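Local structure of carbohydrate kinase, FGGY (Rhodospirillum rubrum, 3IFR) at residues A[115-120]-A[142-147]; A[383-388]-A[483-488]; A[158-163]-A[179-184]; A[421-426]-A[476-481]. The protein probably phosphorylates D-xylulose with ATP, acting as a xylulose kinase of the FGGY family of carbohydrate kinases. All coordinates share one frame; numbering follows the deposited sequence.

Interaction 1: residues A[115-120]-A[142-147]; sequences AELRAE and KLRWIE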
loop_
_atom_site.group_PDB
_atom_site.type_symbol
_atom_site.label_atom_id
_atom_site.label_comp_id
_atom_site.label_asym_id
_atom_site.label_seq_id
_atom_site.Cartn_x
_atom_site.Cartn_y
_atom_site.Cartn_z
ATOM N N ALA A 115 -17.075 6.677 14.804
ATOM C CA ALA A 115 -18.474 6.459 15.183
ATOM C C ALA A 115 -19.406 7.685 14.927
ATOM O O ALA A 115 -20.497 7.515 14.376
ATOM C CB ALA A 115 -18.580 5.929 16.617
ATOM N N GLU A 116 -18.979 8.903 15.288
ATOM C CA GLU A 116 -19.792 10.089 15.013
ATOM C C GLU A 116 -19.970 10.314 13.532
ATOM O O GLU A 116 -21.070 10.564 13.068
ATOM C CB GLU A 116 -19.192 11.363 15.622
ATOM C CG GLU A 116 -18.609 11.170 16.978
ATOM C CD GLU A 116 -18.081 12.451 17.544
ATOM O OE1 GLU A 116 -16.850 12.690 17.435
ATOM O OE2 GLU A 116 -18.900 13.242 18.082
ATOM N N LEU A 117 -18.868 10.274 12.795
ATOM C CA LEU A 117 -18.909 10.478 11.355
ATOM C C LEU A 117 -19.917 9.512 10.768
ATOM O O LEU A 117 -20.814 9.875 10.004
ATOM C CB LEU A 117 -17.521 10.226 10.737
ATOM C CG LEU A 117 -16.584 11.409 10.943
ATOM C CD1 LEU A 117 -15.164 11.079 10.519
ATOM C CD2 LEU A 117 -17.160 12.638 10.229
ATOM N N ARG A 118 -19.745 8.259 11.137
ATOM C CA ARG A 118 -20.632 7.210 10.656
ATOM C C ARG A 118 -22.101 7.496 11.030
ATOM O O ARG A 118 -22.994 7.233 10.248
ATOM C CB ARG A 118 -20.155 5.876 11.200
ATOM C CG ARG A 118 -20.389 4.788 10.308
ATOM C CD ARG A 118 -19.132 4.029 10.093
ATOM N NE ARG A 118 -18.824 3.176 11.221
ATOM C CZ ARG A 118 -17.755 2.393 11.263
ATOM N NH1 ARG A 118 -16.922 2.377 10.228
ATOM N NH2 ARG A 118 -17.515 1.633 12.333
ATOM N N ALA A 119 -22.336 8.078 12.201
ATOM C CA ALA A 119 -23.694 8.427 12.615
ATOM C C ALA A 119 -24.217 9.700 11.949
ATOM O O ALA A 119 -25.433 9.900 11.821
ATOM C CB ALA A 119 -23.768 8.576 14.132
ATOM N N GLU A 120 -23.292 10.552 11.520
ATOM C CA GLU A 120 -23.644 11.828 10.938
ATOM C C GLU A 120 -23.741 11.855 9.393
ATOM O O GLU A 120 -24.401 12.732 8.840
ATOM C CB GLU A 120 -22.686 12.882 11.471
ATOM C CG GLU A 120 -22.617 14.174 10.685
ATOM C CD GLU A 120 -21.378 14.947 11.069
ATOM O OE1 GLU A 120 -20.774 14.577 12.106
ATOM O OE2 GLU A 120 -20.999 15.900 10.345
ATOM N N LYS A 142 -9.096 11.710 11.840
ATOM C CA LYS A 142 -8.012 12.304 12.606
ATOM C C LYS A 142 -8.204 13.795 12.878
ATOM O O LYS A 142 -7.932 14.235 13.990
ATOM C CB LYS A 142 -6.654 12.013 11.978
ATOM C CG LYS A 142 -6.250 10.556 12.146
ATOM C CD LYS A 142 -5.205 10.196 11.141
ATOM C CE LYS A 142 -4.607 8.770 11.344
ATOM N NZ LYS A 142 -5.279 7.715 10.542
ATOM N N LEU A 143 -8.700 14.563 11.907
ATOM C CA LEU A 143 -9.021 15.984 12.142
ATOM C C LEU A 143 -10.067 16.200 13.261
ATOM O O LEU A 143 -9.833 16.998 14.173
ATOM C CB LEU A 143 -9.477 16.666 10.862
ATOM C CG LEU A 143 -8.533 17.648 10.178
ATOM C CD1 LEU A 143 -7.130 17.577 10.720
ATOM C CD2 LEU A 143 -8.586 17.495 8.617
ATOM N N ARG A 144 -11.197 15.481 13.218
ATOM C CA ARG A 144 -12.214 15.580 14.280
ATOM C C ARG A 144 -11.599 15.283 15.649
ATOM O O ARG A 144 -11.955 15.921 16.627
ATOM C CB ARG A 144 -13.358 14.583 14.056
ATOM C CG ARG A 144 -14.279 14.873 12.926
ATOM C CD ARG A 144 -15.135 16.098 13.155
ATOM N NE ARG A 144 -16.158 16.196 12.120
ATOM C CZ ARG A 144 -17.391 15.676 12.188
ATOM N NH1 ARG A 144 -17.794 15.019 13.271
ATOM N NH2 ARG A 144 -18.225 15.816 11.160
ATOM N N TRP A 145 -10.705 14.289 15.730
ATOM C CA TRP A 145 -10.075 13.939 17.011
ATOM C C TRP A 145 -9.244 15.121 17.538
ATOM O O TRP A 145 -9.372 15.547 18.678
ATOM C CB TRP A 145 -9.183 12.712 16.855
ATOM C CG TRP A 145 -8.527 12.295 18.122
ATOM C CD1 TRP A 145 -8.947 11.316 18.978
ATOM C CD2 TRP A 145 -7.319 12.835 18.686
ATOM N NE1 TRP A 145 -8.086 11.230 20.049
ATOM C CE2 TRP A 145 -7.076 12.142 19.888
ATOM C CE3 TRP A 145 -6.415 13.818 18.281
ATOM C CZ2 TRP A 145 -5.964 12.416 20.700
ATOM C CZ3 TRP A 145 -5.314 14.091 19.084
ATOM C CH2 TRP A 145 -5.106 13.406 20.285
ATOM N N ILE A 146 -8.385 15.644 16.686
ATOM C CA ILE A 146 -7.606 16.803 17.009
ATOM C C ILE A 146 -8.454 17.998 17.499
ATOM O O ILE A 146 -8.104 18.651 18.492
ATOM C CB ILE A 146 -6.777 17.219 15.781
ATOM C CG1 ILE A 146 -5.539 16.347 15.670
ATOM C CG2 ILE A 146 -6.352 18.667 15.873
ATOM C CD1 ILE A 146 -4.880 16.545 14.348
ATOM N N GLU A 147 -9.532 18.316 16.788
ATOM C CA GLU A 147 -10.412 19.410 17.203
ATOM C C GLU A 147 -10.906 19.200 18.622
ATOM O O GLU A 147 -11.038 20.151 19.390
ATOM C CB GLU A 147 -11.643 19.451 16.324
ATOM C CG GLU A 147 -12.797 20.217 16.925
ATOM C CD GLU A 147 -13.895 20.430 15.909
ATOM O OE1 GLU A 147 -14.041 21.572 15.488
ATOM O OE2 GLU A 147 -14.580 19.470 15.492
HETATM O O HOH W 1 -20.735 14.077 14.514
#
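An interhelical salt bridge joins Glu120, the last residue of helix 111-120, to Arg144 in the middle of helix 139-149. The guanidinium meets the carboxylate end-on, using NH1 and NH2, with the two planes only 20° apart. OE1 of Glu120 accepts twice: Arg144 NH2 lies 3.0 Å from it, and Arg144 NH1 reaches it at 3.2 Å from the syn side. OE2 of Glu120 takes a further bond from Arg144 NH2 at 2.9 Å. A bend at chi2 (-68°) turns the Arg144 chain toward Glu120, whose extended side chain comes from the opposite direction. Leu117 lies one turn before Glu120, and its CD2 methyl sits 3.4 Å above the guanidinium plane, toward the rim of the group. A branched aliphatic suits this place, since it shields a flat cation without competing for its N-H groups. The guanidinium probably also offsets the dipole that disfavours a carboxylate at the C-terminal end of a helix. Arg144 NE donates to the carbonyl of Leu202, fixing the rotation of the group. Beside this bridge, Glu116 pairs with Arg148 between the same two helices, and Ile146 of helix 139-149 packs against strand 102-103 and helix 151-155.

Interaction 2: residues A[383-388]-A[483-488]; sequences VALAFR and RDFSAL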
loop_
_atom_site.group_PDB
_atom_site.type_symbol
_atom_site.label_atom_id
_atom_site.label_comp_id
_atom_site.label_asym_id
_atom_site.label_seq_id
_atom_site.Cartn_x
_atom_site.Cartn_y
_atom_site.Cartn_z
ATOM N N VAL A 383 -4.949 -18.661 3.008
ATOM C CA VAL A 383 -4.522 -17.334 2.590
ATOM C C VAL A 383 -4.789 -17.165 1.114
ATOM O O VAL A 383 -5.323 -16.135 0.702
ATOM C CB VAL A 383 -3.047 -17.036 2.949
ATOM C CG1 VAL A 383 -2.481 -15.873 2.129
ATOM C CG2 VAL A 383 -2.956 -16.749 4.403
ATOM N N ALA A 384 -4.441 -18.180 0.325
ATOM C CA ALA A 384 -4.722 -18.184 -1.126
ATOM C C ALA A 384 -6.184 -17.921 -1.379
ATOM O O ALA A 384 -6.553 -17.093 -2.209
ATOM C CB ALA A 384 -4.363 -19.516 -1.738
ATOM N N LEU A 385 -7.011 -18.659 -0.660
ATOM C CA LEU A 385 -8.448 -18.565 -0.791
ATOM C C LEU A 385 -9.001 -17.180 -0.526
ATOM O O LEU A 385 -9.957 -16.745 -1.192
ATOM C CB LEU A 385 -9.091 -19.526 0.187
ATOM C CG LEU A 385 -9.754 -20.778 -0.354
ATOM C CD1 LEU A 385 -9.394 -21.065 -1.803
ATOM C CD2 LEU A 385 -9.364 -21.892 0.600
ATOM N N ALA A 386 -8.428 -16.497 0.452
ATOM C CA ALA A 386 -8.836 -15.124 0.748
ATOM C C ALA A 386 -8.430 -14.220 -0.401
ATOM O O ALA A 386 -9.137 -13.262 -0.720
ATOM C CB ALA A 386 -8.229 -14.613 2.038
ATOM N N PHE A 387 -7.274 -14.503 -0.991
ATOM C CA PHE A 387 -6.853 -13.764 -2.167
ATOM C C PHE A 387 -7.842 -13.997 -3.311
ATOM O O PHE A 387 -8.229 -13.078 -4.005
ATOM C CB PHE A 387 -5.420 -14.147 -2.579
ATOM C CG PHE A 387 -4.378 -13.239 -2.016
ATOM C CD1 PHE A 387 -4.402 -11.896 -2.303
ATOM C CD2 PHE A 387 -3.375 -13.727 -1.174
ATOM C CE1 PHE A 387 -3.450 -11.045 -1.795
ATOM C CE2 PHE A 387 -2.410 -12.873 -0.666
ATOM C CZ PHE A 387 -2.454 -11.526 -0.986
ATOM N N ARG A 388 -8.249 -15.240 -3.495
ATOM C CA ARG A 388 -9.242 -15.558 -4.517
ATOM C C ARG A 388 -10.532 -14.737 -4.349
ATOM O O ARG A 388 -11.073 -14.203 -5.347
ATOM C CB ARG A 388 -9.569 -17.040 -4.504
ATOM C CG ARG A 388 -10.737 -17.432 -5.430
ATOM C CD ARG A 388 -10.666 -18.890 -5.844
ATOM N NE ARG A 388 -11.937 -19.409 -6.369
ATOM C CZ ARG A 388 -12.126 -20.664 -6.801
ATOM N NH1 ARG A 388 -11.139 -21.543 -6.767
ATOM N NH2 ARG A 388 -13.316 -21.050 -7.246
ATOM N N ARG A 483 -15.610 -23.156 -1.816
ATOM C CA ARG A 483 -17.002 -23.242 -1.406
ATOM C C ARG A 483 -17.038 -23.526 0.110
ATOM O O ARG A 483 -17.775 -22.863 0.859
ATOM C CB ARG A 483 -17.728 -24.291 -2.255
ATOM C CG ARG A 483 -18.862 -25.062 -1.589
ATOM C CD ARG A 483 -19.304 -26.296 -2.449
ATOM N NE ARG A 483 -19.898 -27.370 -1.636
ATOM C CZ ARG A 483 -19.206 -28.319 -0.986
ATOM N NH1 ARG A 483 -17.871 -28.354 -1.045
ATOM N NH2 ARG A 483 -19.846 -29.252 -0.270
ATOM N N ASP A 484 -16.199 -24.449 0.583
ATOM C CA ASP A 484 -16.140 -24.699 2.031
ATOM C C ASP A 484 -15.743 -23.484 2.879
ATOM O O ASP A 484 -16.364 -23.195 3.868
ATOM C CB ASP A 484 -15.206 -25.850 2.348
ATOM C CG ASP A 484 -15.809 -27.172 1.996
ATOM O OD1 ASP A 484 -16.889 -27.173 1.352
ATOM O OD2 ASP A 484 -15.212 -28.202 2.371
ATOM N N PHE A 485 -14.675 -22.816 2.488
ATOM C CA PHE A 485 -14.151 -21.660 3.159
ATOM C C PHE A 485 -15.268 -20.618 3.312
ATOM O O PHE A 485 -15.517 -20.086 4.400
ATOM C CB PHE A 485 -13.015 -21.178 2.257
ATOM C CG PHE A 485 -12.512 -19.818 2.537
ATOM C CD1 PHE A 485 -11.477 -19.627 3.433
ATOM C CD2 PHE A 485 -12.985 -18.741 1.807
ATOM C CE1 PHE A 485 -10.981 -18.381 3.655
ATOM C CE2 PHE A 485 -12.486 -17.466 2.023
ATOM C CZ PHE A 485 -11.495 -17.276 2.955
ATOM N N SER A 486 -15.951 -20.349 2.216
ATOM C CA SER A 486 -17.067 -19.418 2.188
ATOM C C SER A 486 -18.201 -19.825 3.109
ATOM O O SER A 486 -18.755 -18.992 3.788
ATOM C CB SER A 486 -17.621 -19.311 0.762
ATOM O OG SER A 486 -16.895 -18.320 0.074
ATOM N N ALA A 487 -18.555 -21.099 3.095
ATOM C CA ALA A 487 -19.619 -21.604 3.922
ATOM C C ALA A 487 -19.184 -21.714 5.389
ATOM O O ALA A 487 -20.034 -21.630 6.300
ATOM C CB ALA A 487 -20.088 -22.954 3.400
ATOM N N LEU A 488 -17.888 -21.893 5.634
ATOM C CA LEU A 488 -17.394 -21.906 7.010
ATOM C C LEU A 488 -17.683 -20.529 7.626
ATOM O O LEU A 488 -18.346 -20.427 8.647
ATOM C CB LEU A 488 -15.911 -22.257 7.089
ATOM C CG LEU A 488 -15.359 -22.386 8.520
ATOM C CD1 LEU A 488 -16.305 -23.153 9.469
ATOM C CD2 LEU A 488 -13.974 -23.044 8.477
#
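Leu385 and Phe485 form the tight part of this contact between helix 372-397 and the C-terminal helix 475-496. The leucine side chain runs over one face of the phenyl ring in the opposite direction to it. Its CB stands 4.0 Å from the centroid of the Phe485 ring and only 7° off the normal, a CH-pi contact over the ring centre. With CG anti to the backbone N (chi1 166°), Phe485 extends straight at the facing helix, and its CZ arrives 4.0 Å from Ala386 N. Alanine suits that position because its small side chain lets the ring approach the backbone: Ala386 CB is 4.3 Å from Phe485 CZ. Leu344, Pro345 and Tyr346 add further apolar neighbours to the ring. Trimming Phe485 to an alanine would probably open a gap between the helices and leave Leu385 without the face it packs on. The solvent-facing flank of helix 475-496 is looser. Arg483 is exposed there, Asp484 and Ser486 partly so. Arg483 NH1 lies 2.8 Å from Asp484 OD1, but the oxygen is well out of the guanidinium plane, so no N-H points at it and charge alone pairs them. An apolar side turned inward and a largely polar one turned to solvent mark an amphipathic helix, here laid against the long helix 372-397 in the C-terminal half of an actin-like ATPase fold.

Interaction 3: residues A[158-163]-A[179-184]; sequences ATVCGS and RNWALE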
loop_
_atom_site.group_PDB
_atom_site.type_symbol
_atom_site.label_atom_id
_atom_site.label_comp_id
_atom_site.label_asym_id
_atom_site.label_seq_id
_atom_site.Cartn_x
_atom_site.Cartn_y
_atom_site.Cartn_z
ATOM N N ALA A 158 -3.366 25.965 9.257
ATOM C CA ALA A 158 -3.375 26.676 7.978
ATOM C C ALA A 158 -3.254 25.694 6.814
ATOM O O ALA A 158 -3.791 25.927 5.722
ATOM C CB ALA A 158 -2.223 27.669 7.943
ATOM N N THR A 159 -2.532 24.597 7.039
ATOM C CA THR A 159 -2.349 23.557 6.015
ATOM C C THR A 159 -2.359 22.162 6.635
ATOM O O THR A 159 -1.663 21.871 7.643
ATOM C CB THR A 159 -1.017 23.774 5.266
ATOM O OG1 THR A 159 -1.009 25.064 4.630
ATOM C CG2 THR A 159 -0.759 22.685 4.242
ATOM N N VAL A 160 -3.150 21.291 6.030
ATOM C CA VAL A 160 -3.114 19.883 6.362
ATOM C C VAL A 160 -2.719 19.143 5.087
ATOM O O VAL A 160 -3.237 19.453 3.993
ATOM C CB VAL A 160 -4.470 19.377 6.899
ATOM C CG1 VAL A 160 -5.620 19.693 5.895
ATOM C CG2 VAL A 160 -4.398 17.895 7.175
ATOM N N CYS A 161 -1.760 18.221 5.235
ATOM C CA CYS A 161 -1.211 17.468 4.124
ATOM C C CYS A 161 -0.595 16.150 4.593
ATOM O O CYS A 161 -0.614 15.861 5.781
ATOM C CB CYS A 161 -0.162 18.306 3.377
ATOM S SG CYS A 161 1.363 18.639 4.297
ATOM N N GLY A 162 -0.019 15.380 3.667
ATOM C CA GLY A 162 0.491 14.070 3.975
ATOM C C GLY A 162 1.992 14.146 4.022
ATOM O O GLY A 162 2.553 15.230 3.917
ATOM N N SER A 163 2.656 12.994 4.143
ATOM C CA SER A 163 4.085 12.993 4.401
ATOM C C SER A 163 4.849 13.452 3.183
ATOM O O SER A 163 5.583 14.411 3.255
ATOM C CB SER A 163 4.561 11.604 4.773
ATOM O OG SER A 163 4.159 10.712 3.750
ATOM N N ARG A 179 -3.618 14.060 -5.336
ATOM C CA ARG A 179 -4.988 13.580 -5.483
ATOM C C ARG A 179 -5.223 12.390 -4.554
ATOM O O ARG A 179 -6.270 12.248 -3.953
ATOM C CB ARG A 179 -5.234 13.065 -6.933
ATOM C CG ARG A 179 -5.382 14.128 -8.054
ATOM C CD ARG A 179 -5.884 13.500 -9.418
ATOM N NE ARG A 179 -5.011 12.399 -9.892
ATOM C CZ ARG A 179 -5.163 11.718 -11.037
ATOM N NH1 ARG A 179 -4.310 10.759 -11.350
ATOM N NH2 ARG A 179 -6.139 12.004 -11.883
ATOM N N ASN A 180 -4.261 11.478 -4.496
ATOM C CA ASN A 180 -4.518 10.237 -3.795
ATOM C C ASN A 180 -4.524 10.421 -2.266
ATOM O O ASN A 180 -5.263 9.749 -1.550
ATOM C CB ASN A 180 -3.503 9.181 -4.233
ATOM C CG ASN A 180 -3.991 8.334 -5.422
ATOM O OD1 ASN A 180 -5.176 7.957 -5.507
ATOM N ND2 ASN A 180 -3.066 8.007 -6.323
ATOM N N TRP A 181 -3.674 11.319 -1.773
ATOM C CA TRP A 181 -3.747 11.687 -0.375
ATOM C C TRP A 181 -5.171 12.235 -0.076
ATOM O O TRP A 181 -5.834 11.808 0.893
ATOM C CB TRP A 181 -2.642 12.692 -0.012
ATOM C CG TRP A 181 -2.676 13.069 1.406
ATOM C CD1 TRP A 181 -2.054 12.424 2.442
ATOM C CD2 TRP A 181 -3.390 14.166 1.986
ATOM N NE1 TRP A 181 -2.349 13.055 3.625
ATOM C CE2 TRP A 181 -3.163 14.129 3.373
ATOM C CE3 TRP A 181 -4.205 15.187 1.463
ATOM C CZ2 TRP A 181 -3.732 15.064 4.250
ATOM C CZ3 TRP A 181 -4.752 16.111 2.320
ATOM C CH2 TRP A 181 -4.528 16.043 3.700
ATOM N N ALA A 182 -5.656 13.139 -0.933
ATOM C CA ALA A 182 -6.961 13.745 -0.732
ATOM C C ALA A 182 -8.136 12.748 -0.868
ATOM O O ALA A 182 -9.131 12.828 -0.146
ATOM C CB ALA A 182 -7.132 14.951 -1.674
ATOM N N LEU A 183 -8.012 11.802 -1.782
ATOM C CA LEU A 183 -9.011 10.763 -1.990
ATOM C C LEU A 183 -9.001 9.743 -0.846
ATOM O O LEU A 183 -10.031 9.463 -0.230
ATOM C CB LEU A 183 -8.691 10.046 -3.298
ATOM C CG LEU A 183 -9.773 9.533 -4.256
ATOM C CD1 LEU A 183 -9.419 8.079 -4.792
ATOM C CD2 LEU A 183 -11.152 9.583 -3.679
ATOM N N GLU A 184 -7.851 9.160 -0.546
ATOM C CA GLU A 184 -7.842 8.262 0.588
ATOM C C GLU A 184 -8.313 9.044 1.795
ATOM O O GLU A 184 -9.060 8.532 2.613
ATOM C CB GLU A 184 -6.462 7.633 0.820
ATOM C CG GLU A 184 -6.080 6.686 -0.319
ATOM C CD GLU A 184 -5.031 5.692 0.064
ATOM O OE1 GLU A 184 -4.847 5.397 1.254
ATOM O OE2 GLU A 184 -4.396 5.191 -0.842
#
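The indole of Trp181 lies flat against the backbone of Cys161 and Gly162, whose connecting peptide lies over one ring face. Cys161 C is 3.1 Å and Gly162 N 3.2 Å above the indole plane, both offset toward the rim. Further along the same face, Cys161 CA makes a CH-pi contact, 3.8 Å from the centroid of the six-membered ring of Trp181. At the rim of the indole, Trp181 NE1 donates to the carbonyl of Ala88. Gly162 CA comes unusually close to Trp181 NE1, at a modelled 3.0 Å that is doubtful in detail; glycine suits the place because a CB on this residue would run into Trp181 CD1. The segment 158-163 includes strand 159-161, paired antiparallel with strand 90-92, where Ala158 and Thr159 form a classic beta bulge opposite Leu92. Gly162 then serves as N-cap of helix 163-172, its N-H bonded to Asp165. Replacing Trp181 with a leucine would probably leave the Ala88 carbonyl without its donor and the Cys161-Gly162 peptide without its flat cover. The tryptophan spans the distance from helix 179-185 because CG is anti to the backbone N (chi1 -179°). Val160, crossing it at about a right angle, puts its CG2 methyl 3.9 Å from Trp181 CH2. Its beta-branched side chain suits a strand, while Cys161 CB leads away from helix 179-185 and the side chain packs on Tyr166 and Met169.

Interaction 4: residues A[421-426]-A[476-481]; sequences ADVLQR and EVYDRL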
loop_
_atom_site.group_PDB
_atom_site.type_symbol
_atom_site.label_atom_id
_atom_site.label_comp_id
_atom_site.label_asym_id
_atom_site.label_seq_id
_atom_site.Cartn_x
_atom_site.Cartn_y
_atom_site.Cartn_z
ATOM N N ALA A 421 -1.532 -20.408 -7.517
ATOM C CA ALA A 421 -1.912 -20.549 -8.894
ATOM C C ALA A 421 -2.997 -21.595 -9.070
ATOM O O ALA A 421 -3.948 -21.368 -9.833
ATOM C CB ALA A 421 -0.717 -20.874 -9.747
ATOM N N ASP A 422 -2.849 -22.736 -8.388
ATOM C CA ASP A 422 -3.846 -23.813 -8.495
ATOM C C ASP A 422 -5.217 -23.394 -7.949
ATOM O O ASP A 422 -6.265 -23.973 -8.315
ATOM C CB ASP A 422 -3.415 -25.088 -7.766
ATOM C CG ASP A 422 -2.298 -25.839 -8.479
ATOM O OD1 ASP A 422 -2.109 -25.620 -9.691
ATOM O OD2 ASP A 422 -1.611 -26.650 -7.800
ATOM N N VAL A 423 -5.211 -22.392 -7.084
ATOM C CA VAL A 423 -6.469 -21.948 -6.458
ATOM C C VAL A 423 -7.119 -20.882 -7.341
ATOM O O VAL A 423 -8.348 -20.802 -7.515
ATOM C CB VAL A 423 -6.206 -21.358 -5.066
ATOM C CG1 VAL A 423 -7.268 -20.337 -4.716
ATOM C CG2 VAL A 423 -6.083 -22.483 -4.025
ATOM N N LEU A 424 -6.247 -20.061 -7.896
ATOM C CA LEU A 424 -6.674 -18.976 -8.710
ATOM C C LEU A 424 -6.999 -19.553 -10.084
ATOM O O LEU A 424 -7.922 -19.113 -10.746
ATOM C CB LEU A 424 -5.525 -17.985 -8.816
ATOM C CG LEU A 424 -5.896 -16.641 -9.396
ATOM C CD1 LEU A 424 -6.681 -15.887 -8.350
ATOM C CD2 LEU A 424 -4.597 -15.908 -9.795
ATOM N N GLN A 425 -6.210 -20.520 -10.535
ATOM C CA GLN A 425 -6.497 -21.130 -11.829
ATOM C C GLN A 425 -6.230 -20.054 -12.890
ATOM O O GLN A 425 -6.958 -19.910 -13.885
ATOM C CB GLN A 425 -7.953 -21.588 -11.802
ATOM C CG GLN A 425 -8.305 -23.069 -12.102
ATOM C CD GLN A 425 -7.170 -24.080 -12.157
ATOM O OE1 GLN A 425 -6.633 -24.516 -11.147
ATOM N NE2 GLN A 425 -6.880 -24.532 -13.352
ATOM N N ARG A 426 -5.174 -19.282 -12.654
ATOM C CA ARG A 426 -4.583 -18.443 -13.689
ATOM C C ARG A 426 -3.095 -18.396 -13.488
ATOM O O ARG A 426 -2.620 -18.615 -12.390
ATOM C CB ARG A 426 -5.178 -17.046 -13.677
ATOM C CG ARG A 426 -6.398 -16.949 -14.576
ATOM C CD ARG A 426 -7.425 -16.043 -13.957
ATOM N NE ARG A 426 -8.681 -15.922 -14.716
ATOM C CZ ARG A 426 -9.252 -16.905 -15.409
ATOM N NH1 ARG A 426 -8.692 -18.107 -15.475
ATOM N NH2 ARG A 426 -10.397 -16.681 -16.034
ATOM N N GLU A 476 -10.885 -28.403 -9.343
ATOM C CA GLU A 476 -12.069 -28.985 -8.762
ATOM C C GLU A 476 -11.989 -29.164 -7.242
ATOM O O GLU A 476 -12.911 -28.926 -6.582
ATOM C CB GLU A 476 -12.368 -30.284 -9.472
ATOM C CG GLU A 476 -13.707 -30.840 -9.250
ATOM C CD GLU A 476 -13.876 -32.197 -9.895
ATOM O OE1 GLU A 476 -14.552 -32.247 -10.937
ATOM O OE2 GLU A 476 -13.321 -33.195 -9.381
ATOM N N VAL A 477 -10.868 -29.562 -6.710
ATOM C CA VAL A 477 -10.650 -29.523 -5.290
ATOM C C VAL A 477 -10.566 -28.103 -4.722
ATOM O O VAL A 477 -11.188 -27.812 -3.766
ATOM C CB VAL A 477 -9.454 -30.349 -4.896
ATOM C CG1 VAL A 477 -8.310 -30.022 -5.701
ATOM C CG2 VAL A 477 -9.128 -30.111 -3.538
ATOM N N TYR A 478 -9.828 -27.207 -5.324
ATOM C CA TYR A 478 -9.771 -25.867 -4.747
ATOM C C TYR A 478 -11.101 -25.095 -4.864
ATOM O O TYR A 478 -11.419 -24.284 -3.989
ATOM C CB TYR A 478 -8.570 -25.058 -5.234
ATOM C CG TYR A 478 -7.294 -25.486 -4.559
ATOM C CD1 TYR A 478 -7.219 -25.545 -3.183
ATOM C CD2 TYR A 478 -6.163 -25.830 -5.292
ATOM C CE1 TYR A 478 -6.062 -25.957 -2.534
ATOM C CE2 TYR A 478 -5.009 -26.223 -4.657
ATOM C CZ TYR A 478 -4.967 -26.294 -3.278
ATOM O OH TYR A 478 -3.811 -26.668 -2.621
ATOM N N ASP A 479 -11.874 -25.378 -5.918
ATOM C CA ASP A 479 -13.214 -24.849 -6.034
ATOM C C ASP A 479 -14.097 -25.258 -4.852
ATOM O O ASP A 479 -14.800 -24.399 -4.267
ATOM C CB ASP A 479 -13.873 -25.296 -7.335
ATOM C CG ASP A 479 -13.534 -24.383 -8.508
ATOM O OD1 ASP A 479 -13.189 -23.206 -8.272
ATOM O OD2 ASP A 479 -13.617 -24.834 -9.664
ATOM N N ARG A 480 -14.084 -26.554 -4.529
ATOM C CA ARG A 480 -14.821 -27.076 -3.388
ATOM C C ARG A 480 -14.253 -26.519 -2.091
ATOM O O ARG A 480 -15.006 -26.199 -1.166
ATOM C CB ARG A 480 -14.768 -28.596 -3.331
ATOM C CG ARG A 480 -15.662 -29.311 -4.358
ATOM C CD ARG A 480 -15.662 -30.864 -4.198
ATOM N NE ARG A 480 -14.849 -31.552 -5.214
ATOM C CZ ARG A 480 -13.755 -32.264 -4.940
ATOM N NH1 ARG A 480 -13.067 -32.839 -5.925
ATOM N NH2 ARG A 480 -13.343 -32.398 -3.680
ATOM N N LEU A 481 -12.929 -26.391 -2.002
ATOM C CA LEU A 481 -12.352 -25.787 -0.777
ATOM C C LEU A 481 -12.871 -24.384 -0.648
ATOM O O LEU A 481 -13.328 -23.991 0.435
ATOM C CB LEU A 481 -10.831 -25.788 -0.740
ATOM C CG LEU A 481 -10.250 -25.507 0.647
ATOM C CD1 LEU A 481 -10.785 -26.491 1.636
ATOM C CD2 LEU A 481 -8.724 -25.566 0.610
#
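Val423 presses its CG2 methyl onto one face of the Tyr478 ring, 3.4 Å from the centroid and 18° off the normal, in a close CH-pi contact. The methyl sits toward the CB side of the ring, with Val423 CG2 only 3.3 Å from Tyr478 CG, and the two side chains cross at about a right angle. Asp422 adds its aliphatic part, its CB lying 3.7 Å from Tyr478 CE2. The two branches of Val423 divide the work: CG1 is anti to the backbone N (chi1 152°) and packs on Leu385 of helix 372-397, while CG2 serves the tyrosine. Further out, polar groups fix the partners. The carboxylate of Asp422 accepts from the backbone N of Asp471 through OD1. Tyr478 OH is hydrogen-bonded to both Glu381 and Arg377 of helix 372-397, which restrains the ring from turning. Past Val423, helix 414-424 ends at Leu424, and Gln425 leaves the helical path with positive phi. Tyrosine thus suits a place where an apolar face must meet a valine while the far end of the ring reaches a pair of charged residues: dispersion joins helices 414-424 and 475-496, and the hydroxyl ties the same ring to a third helix.

From the N terminus, interaction 1 comes first, closing a short helical excursion between helices 111-120 and 139-149. Interaction 3 follows in series, bringing helix 179-185 back onto the end of strand 159-161 after helix 163-172. Both belong to the N-terminal family region, their centres about 17 Å apart. Interaction 2 spans a far longer loop, from helix 372-397 to the C-terminal helix 475-496, and interaction 4 lies within that span, joining helix 414-424 to an earlier part of the same final helix. These two touch: Leu385 packs on both Val423 and Leu481, and Arg388 forms a salt bridge with Asp479. Together they bind three helices of the C-terminal half.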